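Lin2960 protein (Listeria innocua, PDB 3OOP) is of unknown function but, as a MarR-family winged helix-turn-helix protein, probably binds DNA and regulates transcription. Local coordinates at residues A[20-25]-A[118-123]; A[41-46]-A[78-83]; A[52-57]-A[66-71]. One frame throughout, in Å; residues are numbered along the deposited sequence. Where two conformers were deposited one is given.

Contact 1: residues A[20-25]-A[118-123]; sequences KKMHLF and KMFAGV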
ATOM      1  N   LYS A  20       3.477   1.858   8.351  1.00 26.56           N
ATOM      2  CA  LYS A  20       4.915   1.818   8.573  1.00 26.77           C
ATOM      3  C   LYS A  20       5.289   2.452   9.904  1.00 27.26           C
ATOM      4  O   LYS A  20       6.099   1.906  10.654  1.00 27.87           O
ATOM      5  CB  LYS A  20       5.651   2.500   7.415  1.00 27.26           C
ATOM      6  CG  LYS A  20       5.644   1.671   6.146  1.00 28.60           C
ATOM      7  CD  LYS A  20       6.589   2.227   5.098  1.00 31.02           C
ATOM      8  CE  LYS A  20       6.069   3.515   4.480  1.00 33.09           C
ATOM      9  NZ  LYS A  20       6.933   3.945   3.328  1.00 35.53           N
ATOM     10  N   LYS A  21       4.679   3.598  10.199  1.00 26.87           N
ATOM     11  CA  LYS A  21       4.954   4.310  11.446  0.50 27.06           C
ATOM     12  C   LYS A  21       4.451   3.531  12.668  1.00 26.58           C
ATOM     13  O   LYS A  21       5.069   3.569  13.736  1.00 26.27           O
ATOM     14  CB  LYS A  21       4.343   5.713  11.408  0.50 27.54           C
ATOM     15  CG  LYS A  21       5.189   6.752  10.662  0.50 28.80           C
ATOM     16  CD  LYS A  21       6.146   7.479  11.588  0.50 29.63           C
ATOM     17  CE  LYS A  21       6.669   8.766  10.946  0.50 29.93           C
ATOM     18  NZ  LYS A  21       7.756   9.405  11.744  0.50 30.39           N
HETATM   19  N   MSE A  22       3.342   2.821  12.506  1.00 26.06           N
HETATM   20  CA  MSE A  22       2.796   2.001  13.595  1.00 26.36           C
HETATM   21  C   MSE A  22       3.764   0.873  13.934  1.00 27.02           C
HETATM   22  O   MSE A  22       4.049   0.601  15.106  1.00 27.28           O
HETATM   23  CB  MSE A  22       1.436   1.440  13.192  1.00 26.48           C
HETATM   24  CG  MSE A  22       0.329   2.485  13.130  1.00 27.57           C
HETATM   25 SE   MSE A  22      -1.177   1.862  12.032  0.80 29.58          SE
HETATM   26  CE  MSE A  22      -1.876   0.565  13.268  1.00 33.32           C
ATOM     27  N   HIS A  23       4.306   0.233  12.905  1.00 27.26           N
ATOM     28  CA  HIS A  23       5.302  -0.803  13.139  1.00 28.20           C
ATOM     29  C   HIS A  23       6.558  -0.273  13.854  1.00 27.52           C
ATOM     30  O   HIS A  23       7.052  -0.893  14.795  1.00 27.56           O
ATOM     31  CB  HIS A  23       5.686  -1.495  11.844  1.00 29.63           C
ATOM     32  CG  HIS A  23       6.663  -2.607  12.045  1.00 33.75           C
ATOM     33  ND1 HIS A  23       6.349  -3.755  12.742  1.00 37.65           N
ATOM     34  CD2 HIS A  23       7.951  -2.742  11.653  1.00 37.43           C
ATOM     35  CE1 HIS A  23       7.400  -4.555  12.761  1.00 38.87           C
ATOM     36  NE2 HIS A  23       8.385  -3.963  12.108  1.00 39.41           N
ATOM     37  N   LEU A  24       7.072   0.869  13.409  1.00 27.16           N
ATOM     38  CA  LEU A  24       8.207   1.499  14.076  1.00 26.90           C
ATOM     39  C   LEU A  24       7.912   1.824  15.540  1.00 27.02           C
ATOM     40  O   LEU A  24       8.772   1.620  16.406  1.00 27.28           O
ATOM     41  CB  LEU A  24       8.666   2.758  13.317  1.00 27.98           C
ATOM     42  CG  LEU A  24       9.263   2.538  11.918  1.00 29.24           C
ATOM     43  CD1 LEU A  24       9.452   3.874  11.202  1.00 29.90           C
ATOM     44  CD2 LEU A  24      10.584   1.769  11.991  1.00 33.76           C
ATOM     45  N   PHE A  25       6.699   2.308  15.816  1.00 26.36           N
ATOM     46  CA  PHE A  25       6.277   2.663  17.173  1.00 26.92           C
ATOM     47  C   PHE A  25       6.287   1.457  18.107  1.00 26.78           C
ATOM     48  O   PHE A  25       6.824   1.516  19.222  1.00 26.73           O
ATOM     49  CB  PHE A  25       4.872   3.273  17.135  1.00 27.09           C
ATOM     50  CG  PHE A  25       4.367   3.725  18.472  1.00 28.48           C
ATOM     51  CD1 PHE A  25       4.869   4.874  19.062  1.00 30.58           C
ATOM     52  CD2 PHE A  25       3.370   3.009  19.137  1.00 29.96           C
ATOM     53  CE1 PHE A  25       4.386   5.316  20.297  1.00 33.22           C
ATOM     54  CE2 PHE A  25       2.879   3.439  20.365  1.00 31.39           C
ATOM     55  CZ  PHE A  25       3.392   4.598  20.950  1.00 32.64           C
ATOM     56  N   LYS A 118      -2.238   2.310  23.111  1.00 34.27           N
ATOM     57  CA  LYS A 118      -1.966   3.745  22.975  1.00 34.26           C
ATOM     58  C   LYS A 118      -2.139   4.209  21.534  1.00 33.20           C
ATOM     59  O   LYS A 118      -2.714   5.258  21.278  1.00 32.54           O
ATOM     60  CB  LYS A 118      -0.562   4.095  23.467  1.00 35.14           C
ATOM     61  CG  LYS A 118      -0.352   3.943  24.964  1.00 37.95           C
ATOM     62  CD  LYS A 118       1.027   4.465  25.405  1.00 42.68           C
ATOM     63  CE  LYS A 118       1.045   5.990  25.557  1.00 44.84           C
ATOM     64  NZ  LYS A 118       2.358   6.500  26.087  1.00 46.08           N
HETATM   65  N   MSE A 119      -1.649   3.397  20.607  1.00 32.08           N
HETATM   66  CA  MSE A 119      -1.728   3.655  19.180  1.00 32.17           C
HETATM   67  C   MSE A 119      -3.176   3.835  18.714  1.00 31.47           C
HETATM   68  O   MSE A 119      -3.469   4.699  17.874  1.00 31.09           O
HETATM   69  CB  MSE A 119      -1.131   2.448  18.475  1.00 32.51           C
HETATM   70  CG  MSE A 119      -0.833   2.581  17.043  1.00 35.49           C
HETATM   71 SE   MSE A 119       0.578   1.242  16.776  1.00 39.28          SE
HETATM   72  CE  MSE A 119      -0.519  -0.356  16.641  1.00 36.02           C
ATOM     73  N   PHE A 120      -4.065   3.000  19.252  1.00 30.90           N
ATOM     74  CA  PHE A 120      -5.471   2.999  18.858  1.00 31.13           C
ATOM     75  C   PHE A 120      -6.398   3.784  19.785  1.00 31.82           C
ATOM     76  O   PHE A 120      -7.618   3.711  19.639  1.00 32.25           O
ATOM     77  CB  PHE A 120      -5.977   1.569  18.682  1.00 30.66           C
ATOM     78  CG  PHE A 120      -5.476   0.905  17.435  1.00 30.57           C
ATOM     79  CD1 PHE A 120      -6.016   1.232  16.190  1.00 30.47           C
ATOM     80  CD2 PHE A 120      -4.464  -0.053  17.499  1.00 29.96           C
ATOM     81  CE1 PHE A 120      -5.542   0.620  15.022  1.00 29.80           C
ATOM     82  CE2 PHE A 120      -3.995  -0.677  16.330  1.00 30.39           C
ATOM     83  CZ  PHE A 120      -4.534  -0.345  15.098  1.00 28.92           C
ATOM     84  N   ALA A 121      -5.827   4.549  20.708  1.00 32.49           N
ATOM     85  CA  ALA A 121      -6.620   5.397  21.597  1.00 33.68           C
ATOM     86  C   ALA A 121      -7.622   6.265  20.824  1.00 34.49           C
ATOM     87  O   ALA A 121      -7.244   6.983  19.902  1.00 34.02           O
ATOM     88  CB  ALA A 121      -5.701   6.263  22.486  1.00 34.36           C
ATOM     89  N   GLY A 122      -8.899   6.173  21.192  1.00 35.45           N
ATOM     90  CA  GLY A 122      -9.949   6.955  20.534  1.00 36.85           C
ATOM     91  C   GLY A 122     -10.444   6.401  19.208  1.00 37.58           C
ATOM     92  O   GLY A 122     -11.348   6.972  18.595  1.00 38.40           O
ATOM     93  N   VAL A 123      -9.855   5.300  18.752  1.00 37.51           N
ATOM     94  CA  VAL A 123     -10.324   4.616  17.540  1.00 38.19           C
ATOM     95  C   VAL A 123     -11.108   3.385  17.954  1.00 39.06           C
ATOM     96  O   VAL A 123     -10.659   2.628  18.814  1.00 39.57           O
ATOM     97  CB  VAL A 123      -9.150   4.165  16.623  1.00 37.57           C
ATOM     98  CG1 VAL A 123      -9.682   3.545  15.331  1.00 36.90           C
ATOM     99  CG2 VAL A 123      -8.239   5.323  16.304  1.00 37.26           C
TER

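Contact 2: residues A[41-46]-A[78-83]; sequences SVLEGI and KELIVR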
ATOM      1  N   SER A  41      10.491 -11.218  16.263  1.00 29.80           N
ATOM      2  CA  SER A  41       9.635 -11.801  15.225  1.00 30.18           C
ATOM      3  C   SER A  41       9.634 -13.318  15.314  1.00 29.44           C
ATOM      4  O   SER A  41       8.571 -13.953  15.274  1.00 29.76           O
ATOM      5  CB  SER A  41      10.083 -11.373  13.828  1.00 30.84           C
ATOM      6  OG  SER A  41       9.942  -9.971  13.689  1.00 36.07           O
ATOM      7  N   VAL A  42      10.824 -13.893  15.439  1.00 28.43           N
ATOM      8  CA  VAL A  42      10.960 -15.342  15.500  1.00 28.05           C
ATOM      9  C   VAL A  42      10.406 -15.889  16.823  1.00 27.99           C
ATOM     10  O   VAL A  42       9.634 -16.845  16.817  1.00 27.55           O
ATOM     11  CB  VAL A  42      12.410 -15.802  15.219  1.00 28.11           C
ATOM     12  CG1 VAL A  42      12.551 -17.288  15.463  1.00 28.12           C
ATOM     13  CG2 VAL A  42      12.783 -15.482  13.769  1.00 28.77           C
ATOM     14  N   LEU A  43      10.780 -15.268  17.941  1.00 28.05           N
ATOM     15  CA  LEU A  43      10.278 -15.670  19.264  1.00 29.05           C
ATOM     16  C   LEU A  43       8.758 -15.670  19.350  1.00 28.97           C
ATOM     17  O   LEU A  43       8.165 -16.644  19.831  1.00 29.06           O
ATOM     18  CB  LEU A  43      10.815 -14.740  20.353  1.00 29.66           C
ATOM     19  CG  LEU A  43      11.996 -15.108  21.226  1.00 32.09           C
ATOM     20  CD1 LEU A  43      12.159 -14.013  22.282  1.00 33.90           C
ATOM     21  CD2 LEU A  43      11.836 -16.486  21.896  1.00 32.29           C
ATOM     22  N   GLU A  44       8.148 -14.564  18.911  1.00 29.10           N
ATOM     23  CA  GLU A  44       6.689 -14.407  18.866  0.50 29.36           C
ATOM     24  C   GLU A  44       6.041 -15.528  18.050  1.00 28.98           C
ATOM     25  O   GLU A  44       5.009 -16.087  18.442  1.00 28.69           O
ATOM     26  CB  GLU A  44       6.340 -13.025  18.276  0.50 29.67           C
ATOM     27  CG  GLU A  44       4.943 -12.890  17.669  0.50 31.73           C
ATOM     28  CD  GLU A  44       4.874 -11.804  16.605  0.50 34.20           C
ATOM     29  OE1 GLU A  44       4.479 -12.112  15.460  0.50 36.14           O
ATOM     30  OE2 GLU A  44       5.224 -10.645  16.899  0.50 35.99           O
ATOM     31  N   GLY A  45       6.642 -15.835  16.898  1.00 28.30           N
ATOM     32  CA  GLY A  45       6.146 -16.899  16.027  1.00 27.40           C
ATOM     33  C   GLY A  45       6.235 -18.251  16.699  1.00 27.20           C
ATOM     34  O   GLY A  45       5.325 -19.062  16.594  1.00 28.01           O
ATOM     35  N   ILE A  46       7.347 -18.500  17.383  1.00 26.22           N
ATOM     36  CA  ILE A  46       7.499 -19.739  18.146  1.00 26.20           C
ATOM     37  C   ILE A  46       6.456 -19.830  19.265  1.00 26.68           C
ATOM     38  O   ILE A  46       5.771 -20.846  19.391  1.00 27.29           O
ATOM     39  CB  ILE A  46       8.948 -19.933  18.672  1.00 25.88           C
ATOM     40  CG1 ILE A  46       9.926 -20.040  17.493  1.00 25.97           C
ATOM     41  CG2 ILE A  46       9.039 -21.196  19.533  1.00 26.44           C
ATOM     42  CD1 ILE A  46      11.422 -20.033  17.876  1.00 25.10           C
ATOM     43  N   LYS A  78      20.915 -17.831  23.702  1.00 33.71           N
ATOM     44  CA  LYS A  78      20.298 -17.030  24.767  1.00 32.71           C
ATOM     45  C   LYS A  78      19.427 -17.874  25.704  1.00 32.41           C
ATOM     46  O   LYS A  78      18.872 -17.345  26.672  1.00 32.12           O
ATOM     47  CB  LYS A  78      19.484 -15.859  24.198  1.00 32.82           C
ATOM     48  CG  LYS A  78      20.322 -14.791  23.482  1.00 33.47           C
ATOM     49  CD  LYS A  78      19.501 -13.574  23.071  1.00 33.98           C
ATOM     50  CE  LYS A  78      20.412 -12.411  22.679  1.00 35.20           C
ATOM     51  NZ  LYS A  78      19.672 -11.125  22.436  1.00 36.07           N
ATOM     52  N   GLU A  79      19.310 -19.168  25.401  0.50 32.17           N
ATOM     53  CA  GLU A  79      18.531 -20.135  26.188  0.50 31.89           C
ATOM     54  C   GLU A  79      17.053 -19.766  26.282  0.50 31.08           C
ATOM     55  O   GLU A  79      16.412 -19.997  27.309  0.50 30.93           O
ATOM     56  CB  GLU A  79      19.130 -20.316  27.585  0.50 32.41           C
ATOM     57  CG  GLU A  79      20.658 -20.357  27.593  0.50 33.98           C
ATOM     58  CD  GLU A  79      21.228 -20.677  28.955  0.50 35.86           C
ATOM     59  OE1 GLU A  79      21.607 -19.737  29.679  0.50 37.94           O
ATOM     60  OE2 GLU A  79      21.291 -21.871  29.302  0.50 37.41           O
ATOM     61  N   LEU A  80      16.521 -19.204  25.198  1.00 30.43           N
ATOM     62  CA  LEU A  80      15.119 -18.770  25.150  1.00 29.46           C
ATOM     63  C   LEU A  80      14.252 -19.822  24.470  1.00 29.48           C
ATOM     64  O   LEU A  80      13.037 -19.866  24.664  1.00 28.66           O
ATOM     65  CB  LEU A  80      14.992 -17.412  24.435  1.00 28.84           C
ATOM     66  CG  LEU A  80      15.776 -16.268  25.106  1.00 28.83           C
ATOM     67  CD1 LEU A  80      15.775 -14.981  24.261  1.00 30.16           C
ATOM     68  CD2 LEU A  80      15.256 -16.012  26.515  1.00 29.34           C
ATOM     69  N   ILE A  81      14.880 -20.674  23.674  1.00 29.95           N
ATOM     70  CA  ILE A  81      14.153 -21.731  22.975  1.00 31.49           C
ATOM     71  C   ILE A  81      14.926 -23.043  23.075  1.00 33.74           C
ATOM     72  O   ILE A  81      16.106 -23.058  23.447  1.00 33.32           O
ATOM     73  CB  ILE A  81      13.875 -21.376  21.481  1.00 30.93           C
ATOM     74  CG1 ILE A  81      15.190 -21.260  20.690  1.00 30.38           C
ATOM     75  CG2 ILE A  81      13.010 -20.093  21.382  1.00 30.87           C
ATOM     76  CD1 ILE A  81      14.998 -21.122  19.158  1.00 29.11           C
ATOM     77  N   VAL A  82      14.249 -24.135  22.749  1.00 36.00           N
ATOM     78  CA  VAL A  82      14.875 -25.442  22.716  1.00 39.47           C
ATOM     79  C   VAL A  82      14.530 -26.086  21.376  1.00 41.46           C
ATOM     80  O   VAL A  82      13.437 -25.864  20.834  1.00 40.73           O
ATOM     81  CB  VAL A  82      14.460 -26.291  23.958  1.00 39.92           C
ATOM     82  CG1 VAL A  82      12.982 -26.658  23.920  1.00 40.91           C
ATOM     83  CG2 VAL A  82      15.335 -27.524  24.108  1.00 41.39           C
ATOM     84  N   ARG A  83      15.480 -26.835  20.822  1.00 44.02           N
ATOM     85  CA  ARG A  83      15.292 -27.517  19.547  1.00 47.16           C
ATOM     86  C   ARG A  83      15.364 -29.019  19.796  1.00 49.12           C
ATOM     87  O   ARG A  83      16.398 -29.527  20.224  1.00 49.56           O
ATOM     88  CB  ARG A  83      16.358 -27.067  18.537  1.00 47.16           C
ATOM     89  CG  ARG A  83      16.223 -27.691  17.143  1.00 48.89           C
ATOM     90  CD  ARG A  83      16.915 -26.849  16.061  1.00 49.67           C
ATOM     91  NE  ARG A  83      18.348 -26.674  16.317  1.00 51.33           N
ATOM     92  CZ  ARG A  83      19.124 -25.784  15.699  1.00 51.65           C
ATOM     93  NH1 ARG A  83      18.618 -24.962  14.785  1.00 51.13           N
ATOM     94  NH2 ARG A  83      20.415 -25.706  16.002  1.00 52.64           N
TER

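Contact 3: residues A[52-57]-A[66-71]; sequences ISQKEI and PTVNRI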
ATOM      1  N   ILE A  52       7.078 -25.885  16.819  1.00 32.58           N
ATOM      2  CA  ILE A  52       6.955 -25.524  15.410  1.00 33.77           C
ATOM      3  C   ILE A  52       8.264 -25.785  14.669  1.00 34.48           C
ATOM      4  O   ILE A  52       9.344 -25.587  15.220  1.00 34.56           O
ATOM      5  CB  ILE A  52       6.506 -24.043  15.222  1.00 33.03           C
ATOM      6  CG1 ILE A  52       6.354 -23.724  13.732  1.00 33.97           C
ATOM      7  CG2 ILE A  52       7.473 -23.070  15.945  1.00 32.33           C
ATOM      8  CD1 ILE A  52       5.764 -22.368  13.412  1.00 36.13           C
ATOM      9  N   SER A  53       8.165 -26.223  13.419  1.00 36.28           N
ATOM     10  CA  SER A  53       9.373 -26.504  12.642  1.00 37.35           C
ATOM     11  C   SER A  53      10.054 -25.215  12.161  1.00 38.07           C
ATOM     12  O   SER A  53       9.407 -24.179  11.981  1.00 37.56           O
ATOM     13  CB  SER A  53       9.062 -27.432  11.456  1.00 37.71           C
ATOM     14  OG  SER A  53       8.331 -26.751  10.457  1.00 37.89           O
ATOM     15  N   GLN A  54      11.367 -25.295  11.941  1.00 39.86           N
ATOM     16  CA  GLN A  54      12.137 -24.167  11.431  1.00 41.15           C
ATOM     17  C   GLN A  54      11.644 -23.755  10.046  1.00 41.83           C
ATOM     18  O   GLN A  54      11.611 -22.567   9.720  1.00 42.13           O
ATOM     19  CB  GLN A  54      13.630 -24.506  11.419  1.00 42.11           C
ATOM     20  CG  GLN A  54      14.496 -23.470  12.100  1.00 43.09           C
ATOM     21  CD  GLN A  54      15.850 -24.013  12.523  1.00 44.91           C
ATOM     22  OE1 GLN A  54      15.949 -24.912  13.364  1.00 45.95           O
ATOM     23  NE2 GLN A  54      16.903 -23.456  11.952  1.00 46.18           N
ATOM     24  N   LYS A  55      11.228 -24.737   9.242  1.00 42.50           N
ATOM     25  CA  LYS A  55      10.571 -24.463   7.970  1.00 42.92           C
ATOM     26  C   LYS A  55       9.324 -23.578   8.141  1.00 42.16           C
ATOM     27  O   LYS A  55       9.176 -22.573   7.446  1.00 41.58           O
ATOM     28  CB  LYS A  55      10.214 -25.769   7.249  1.00 43.81           C
ATOM     29  CG  LYS A  55       9.439 -25.550   5.963  1.00 46.18           C
ATOM     30  CD  LYS A  55       8.649 -26.781   5.563  1.00 49.32           C
ATOM     31  CE  LYS A  55       7.401 -26.381   4.781  1.00 51.16           C
ATOM     32  NZ  LYS A  55       7.669 -25.988   3.362  1.00 52.65           N
ATOM     33  N   GLU A  56       8.437 -23.947   9.071  1.00 41.58           N
ATOM     34  CA  GLU A  56       7.201 -23.194   9.284  1.00 41.27           C
ATOM     35  C   GLU A  56       7.408 -21.804   9.893  1.00 40.10           C
ATOM     36  O   GLU A  56       6.600 -20.911   9.659  1.00 39.83           O
ATOM     37  CB  GLU A  56       6.191 -24.003  10.110  1.00 41.71           C
ATOM     38  CG  GLU A  56       5.543 -25.183   9.359  1.00 45.26           C
ATOM     39  CD  GLU A  56       4.655 -24.761   8.191  1.00 48.65           C
ATOM     40  OE1 GLU A  56       4.061 -23.657   8.241  1.00 50.40           O
ATOM     41  OE2 GLU A  56       4.540 -25.545   7.215  1.00 51.17           O
ATOM     42  N   ILE A  57       8.475 -21.618  10.669  1.00 39.31           N
ATOM     43  CA  ILE A  57       8.777 -20.282  11.199  1.00 38.82           C
ATOM     44  C   ILE A  57       9.158 -19.301  10.093  1.00 38.59           C
ATOM     45  O   ILE A  57       8.757 -18.133  10.130  1.00 37.72           O
ATOM     46  CB  ILE A  57       9.845 -20.301  12.329  1.00 38.94           C
ATOM     47  CG1 ILE A  57       9.185 -20.663  13.650  1.00 39.60           C
ATOM     48  CG2 ILE A  57      10.502 -18.924  12.502  1.00 39.96           C
ATOM     49  CD1 ILE A  57       8.147 -19.618  14.137  1.00 39.83           C
ATOM     50  N   PRO A  66      18.257 -19.294   5.582  1.00 47.59           N
ATOM     51  CA  PRO A  66      19.496 -18.849   6.243  1.00 46.99           C
ATOM     52  C   PRO A  66      19.273 -17.838   7.382  1.00 45.99           C
ATOM     53  O   PRO A  66      19.943 -17.926   8.413  1.00 45.64           O
ATOM     54  CB  PRO A  66      20.284 -18.183   5.105  1.00 47.63           C
ATOM     55  CG  PRO A  66      19.747 -18.804   3.857  1.00 48.17           C
ATOM     56  CD  PRO A  66      18.303 -19.043   4.122  1.00 47.93           C
ATOM     57  N   THR A  67      18.351 -16.895   7.183  1.00 44.98           N
ATOM     58  CA  THR A  67      18.037 -15.868   8.179  1.00 43.85           C
ATOM     59  C   THR A  67      17.429 -16.497   9.431  1.00 43.09           C
ATOM     60  O   THR A  67      17.842 -16.178  10.548  1.00 42.01           O
ATOM     61  CB  THR A  67      17.079 -14.805   7.598  1.00 43.85           C
ATOM     62  OG1 THR A  67      17.719 -14.147   6.497  1.00 44.09           O
ATOM     63  CG2 THR A  67      16.676 -13.768   8.643  1.00 43.23           C
ATOM     64  N   VAL A  68      16.456 -17.387   9.233  1.00 42.36           N
ATOM     65  CA  VAL A  68      15.807 -18.069  10.354  1.00 41.72           C
ATOM     66  C   VAL A  68      16.818 -18.946  11.081  1.00 41.55           C
ATOM     67  O   VAL A  68      16.890 -18.907  12.310  1.00 40.93           O
ATOM     68  CB  VAL A  68      14.545 -18.853   9.914  1.00 41.67           C
ATOM     69  CG1 VAL A  68      14.065 -19.788  11.025  1.00 41.73           C
ATOM     70  CG2 VAL A  68      13.436 -17.881   9.550  1.00 41.75           C
ATOM     71  N   ASN A  69      17.636 -19.688  10.331  1.00 41.62           N
ATOM     72  CA  ASN A  69      18.682 -20.513  10.926  0.50 41.49           C
ATOM     73  C   ASN A  69      19.601 -19.687  11.832  1.00 41.14           C
ATOM     74  O   ASN A  69      19.924 -20.103  12.944  1.00 41.22           O
ATOM     75  CB  ASN A  69      19.482 -21.242   9.838  0.50 42.18           C
ATOM     76  CG  ASN A  69      18.626 -22.207   9.024  0.50 42.31           C
ATOM     77  OD1 ASN A  69      17.473 -22.485   9.371  0.50 42.67           O
ATOM     78  ND2 ASN A  69      19.189 -22.721   7.934  0.50 42.77           N
ATOM     79  N   ARG A  70      19.993 -18.506  11.355  1.00 40.18           N
ATOM     80  CA  ARG A  70      20.865 -17.596  12.111  1.00 39.02           C
ATOM     81  C   ARG A  70      20.203 -17.126  13.405  1.00 37.77           C
ATOM     82  O   ARG A  70      20.821 -17.163  14.475  1.00 37.46           O
ATOM     83  CB  ARG A  70      21.243 -16.381  11.256  1.00 39.38           C
ATOM     84  CG  ARG A  70      21.965 -15.261  12.022  1.00 39.69           C
ATOM     85  CD  ARG A  70      22.454 -14.131  11.103  1.00 41.81           C
ATOM     86  NE  ARG A  70      21.376 -13.420  10.405  1.00 41.75           N
ATOM     87  CZ  ARG A  70      20.612 -12.469  10.938  1.00 42.28           C
ATOM     88  NH1 ARG A  70      20.752 -12.108  12.211  1.00 42.05           N
ATOM     89  NH2 ARG A  70      19.674 -11.898  10.197  1.00 43.36           N
ATOM     90  N   ILE A  71      18.960 -16.665  13.297  1.00 36.45           N
ATOM     91  CA  ILE A  71      18.229 -16.134  14.458  1.00 35.29           C
ATOM     92  C   ILE A  71      17.932 -17.238  15.479  1.00 34.86           C
ATOM     93  O   ILE A  71      18.105 -17.033  16.683  1.00 34.10           O
ATOM     94  CB  ILE A  71      16.929 -15.382  14.058  1.00 34.92           C
ATOM     95  CG1 ILE A  71      17.262 -14.145  13.205  1.00 35.38           C
ATOM     96  CG2 ILE A  71      16.150 -14.957  15.300  1.00 34.29           C
ATOM     97  CD1 ILE A  71      16.079 -13.558  12.438  1.00 34.63           C
TER

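Contact 1: residues A[20-25]-A[118-123]
Met-22 and Met-119, both present as selenomethionine, cross at about a right angle where helix 2-29 passes the end of helix 99-119. The side chain of Met-22 illustrates how a long unbranched residue can meet one partner near its root and a second at its tip. Its CB, pointing at the other segment, lies 3.7 Å from Met-119 SE. The next atom, CG, stays beside the same partner, 3.9 Å from Met-119 SE and 4.1 Å from Met-119 CG. A turn about the CG-SE bond (chi3 73°) swings the methyl CE toward Phe-120 and the methyl of Met-119. Met-22 CE comes within 3.4 Å of Phe-120 CZ, approaching that ring obliquely, and lies 3.8 Å from Met-119 CE. Phe-25, one helical turn further on, reaches the same selenium from another direction. With CG anti to the backbone N (chi1 -178°), its ring slides past Met-119 and brings CD2 to 4.1 Å from Met-119 SE, a Met-aromatic contact of oblique geometry. The selenium of Met-119 therefore lies against both Met-22 and Phe-25, and the interface is apolar, with no hydrogen bond between the segments. Phe-120 is where the chain leaves helix 99-119 and enters a type II turn toward helix 125-141. Ile-142 of the second subunit packs on Met-22, Phe-25 and Met-119, so this junction of the N-terminal helix with helix 99-119 also belongs to the dimer interface.

Contact 2: residues A[41-46]-A[78-83]
Ile-81 sets its CG2 methyl between two side chains of helix 37-49, and the densest packing of this contact is found there. Leu-43 CD2 and Ile-46 CD1 each lie 3.8 Å from Ile-81 CG2, one helical turn apart. The Ile-81 torsion (chi1 65°) places CG1 between the backbone N and the carbonyl carbon and turns CG2 toward the helix. The other branch also takes part, for Ile-81 CD1 is 4.0 Å from Ile-46 CD1, and these two isoleucines meet at about a right angle. Packing thins toward Leu-80, whose CB is 4.2 Å from Leu-43 CD2. The rest of that leucine leans on Lys-100 and Glu-104 of helix 99-119. Beyond it the chain reaches the surface: Glu-79, with positive phi, closes helix 65-77 in a Schellman motif and is exposed, while Lys-78 extends its NZ to a salt bridge with Asp-34. At the opposite end of the segment Arg-83 is likewise exposed. Leu-97 touches both Leu-43 and Ile-81, adding the neighbouring strand to the core of the winged helix domain. Because no hydrogen bond joins the two segments, the attachment of strand 81-84 to helix 37-49 rests on aliphatic burial and methyl fit, whereas the polar side-chain bonds of Lys-78 and Arg-83 lie at the margins and the backbone bonds of the strand go separately to strand 94-97 and its end.

Contact 3: residues A[52-57]-A[66-71]
Gln-54 and Val-68 bury the most surface here, and they slide past each other in opposite directions so that Gln-54 CG rests 3.9 Å from Val-68 CG1. That methyl faces the first turn of helix 54-61 because CG1 stands anti to the backbone N (chi1 168°). It also lies 4.0 Å from Ile-57 CG2, which places one valine branch against two residues of the other helix. Beyond CG the Gln-54 chain runs extended and takes its amide past Val-68 to Asn-69. There Gln-54 NE2 donates to Asn-69 OD1 at 2.8 Å. The bond is bent (N-H...O angle 132°), and the donor comes from above the carbonyl plane, the two amide planes being 84° apart. Asn-69 was modelled in two conformers, so this bond is tentative. At the other end of the Gln-54 amide, OE1 is hydrogen-bonded outside the two segments, so both ends have a partner, though the one at Asn-69 remains uncertain. Just before it, Ser-53 acts as N-cap, its OG receiving Glu-56 N at 3.1 Å. Ile-57 continues inward to Val-42 of helix 37-49. Two helices, 54-61 and 65-77, joined by a short turn and packed through Val-68, Ile-57 and the aliphatic part of Gln-54, form the helix-turn-helix of MarR-type proteins, in which the second helix is probably the one that reads DNA.

Contacts 2 and 3 are two sides of one winged helix-turn-helix unit, their centres 10 Å apart. Ile-57 CD1 packs on the backbone of helix 37-49, 3.5 Å from Gly-45 C, while Val-42 CG2 meets Ile-71 CG2 at 3.7 Å. On the polar side, Arg-83 NH1 lies 3.0 Å from Gln-54 OE1, a probable hydrogen bond that links the strand of the wing to the start of the helix-turn-helix. Contact 1 stands apart, with its centre about 26 Å from that of contact 2 and about 29 Å from that of contact 3, across the centre of the chain. The division matches the MarR plan: contact 1 lies at the subunit interface, consistent with a dimerisation region, and contacts 2 and 3 lie in the probable DNA-binding part.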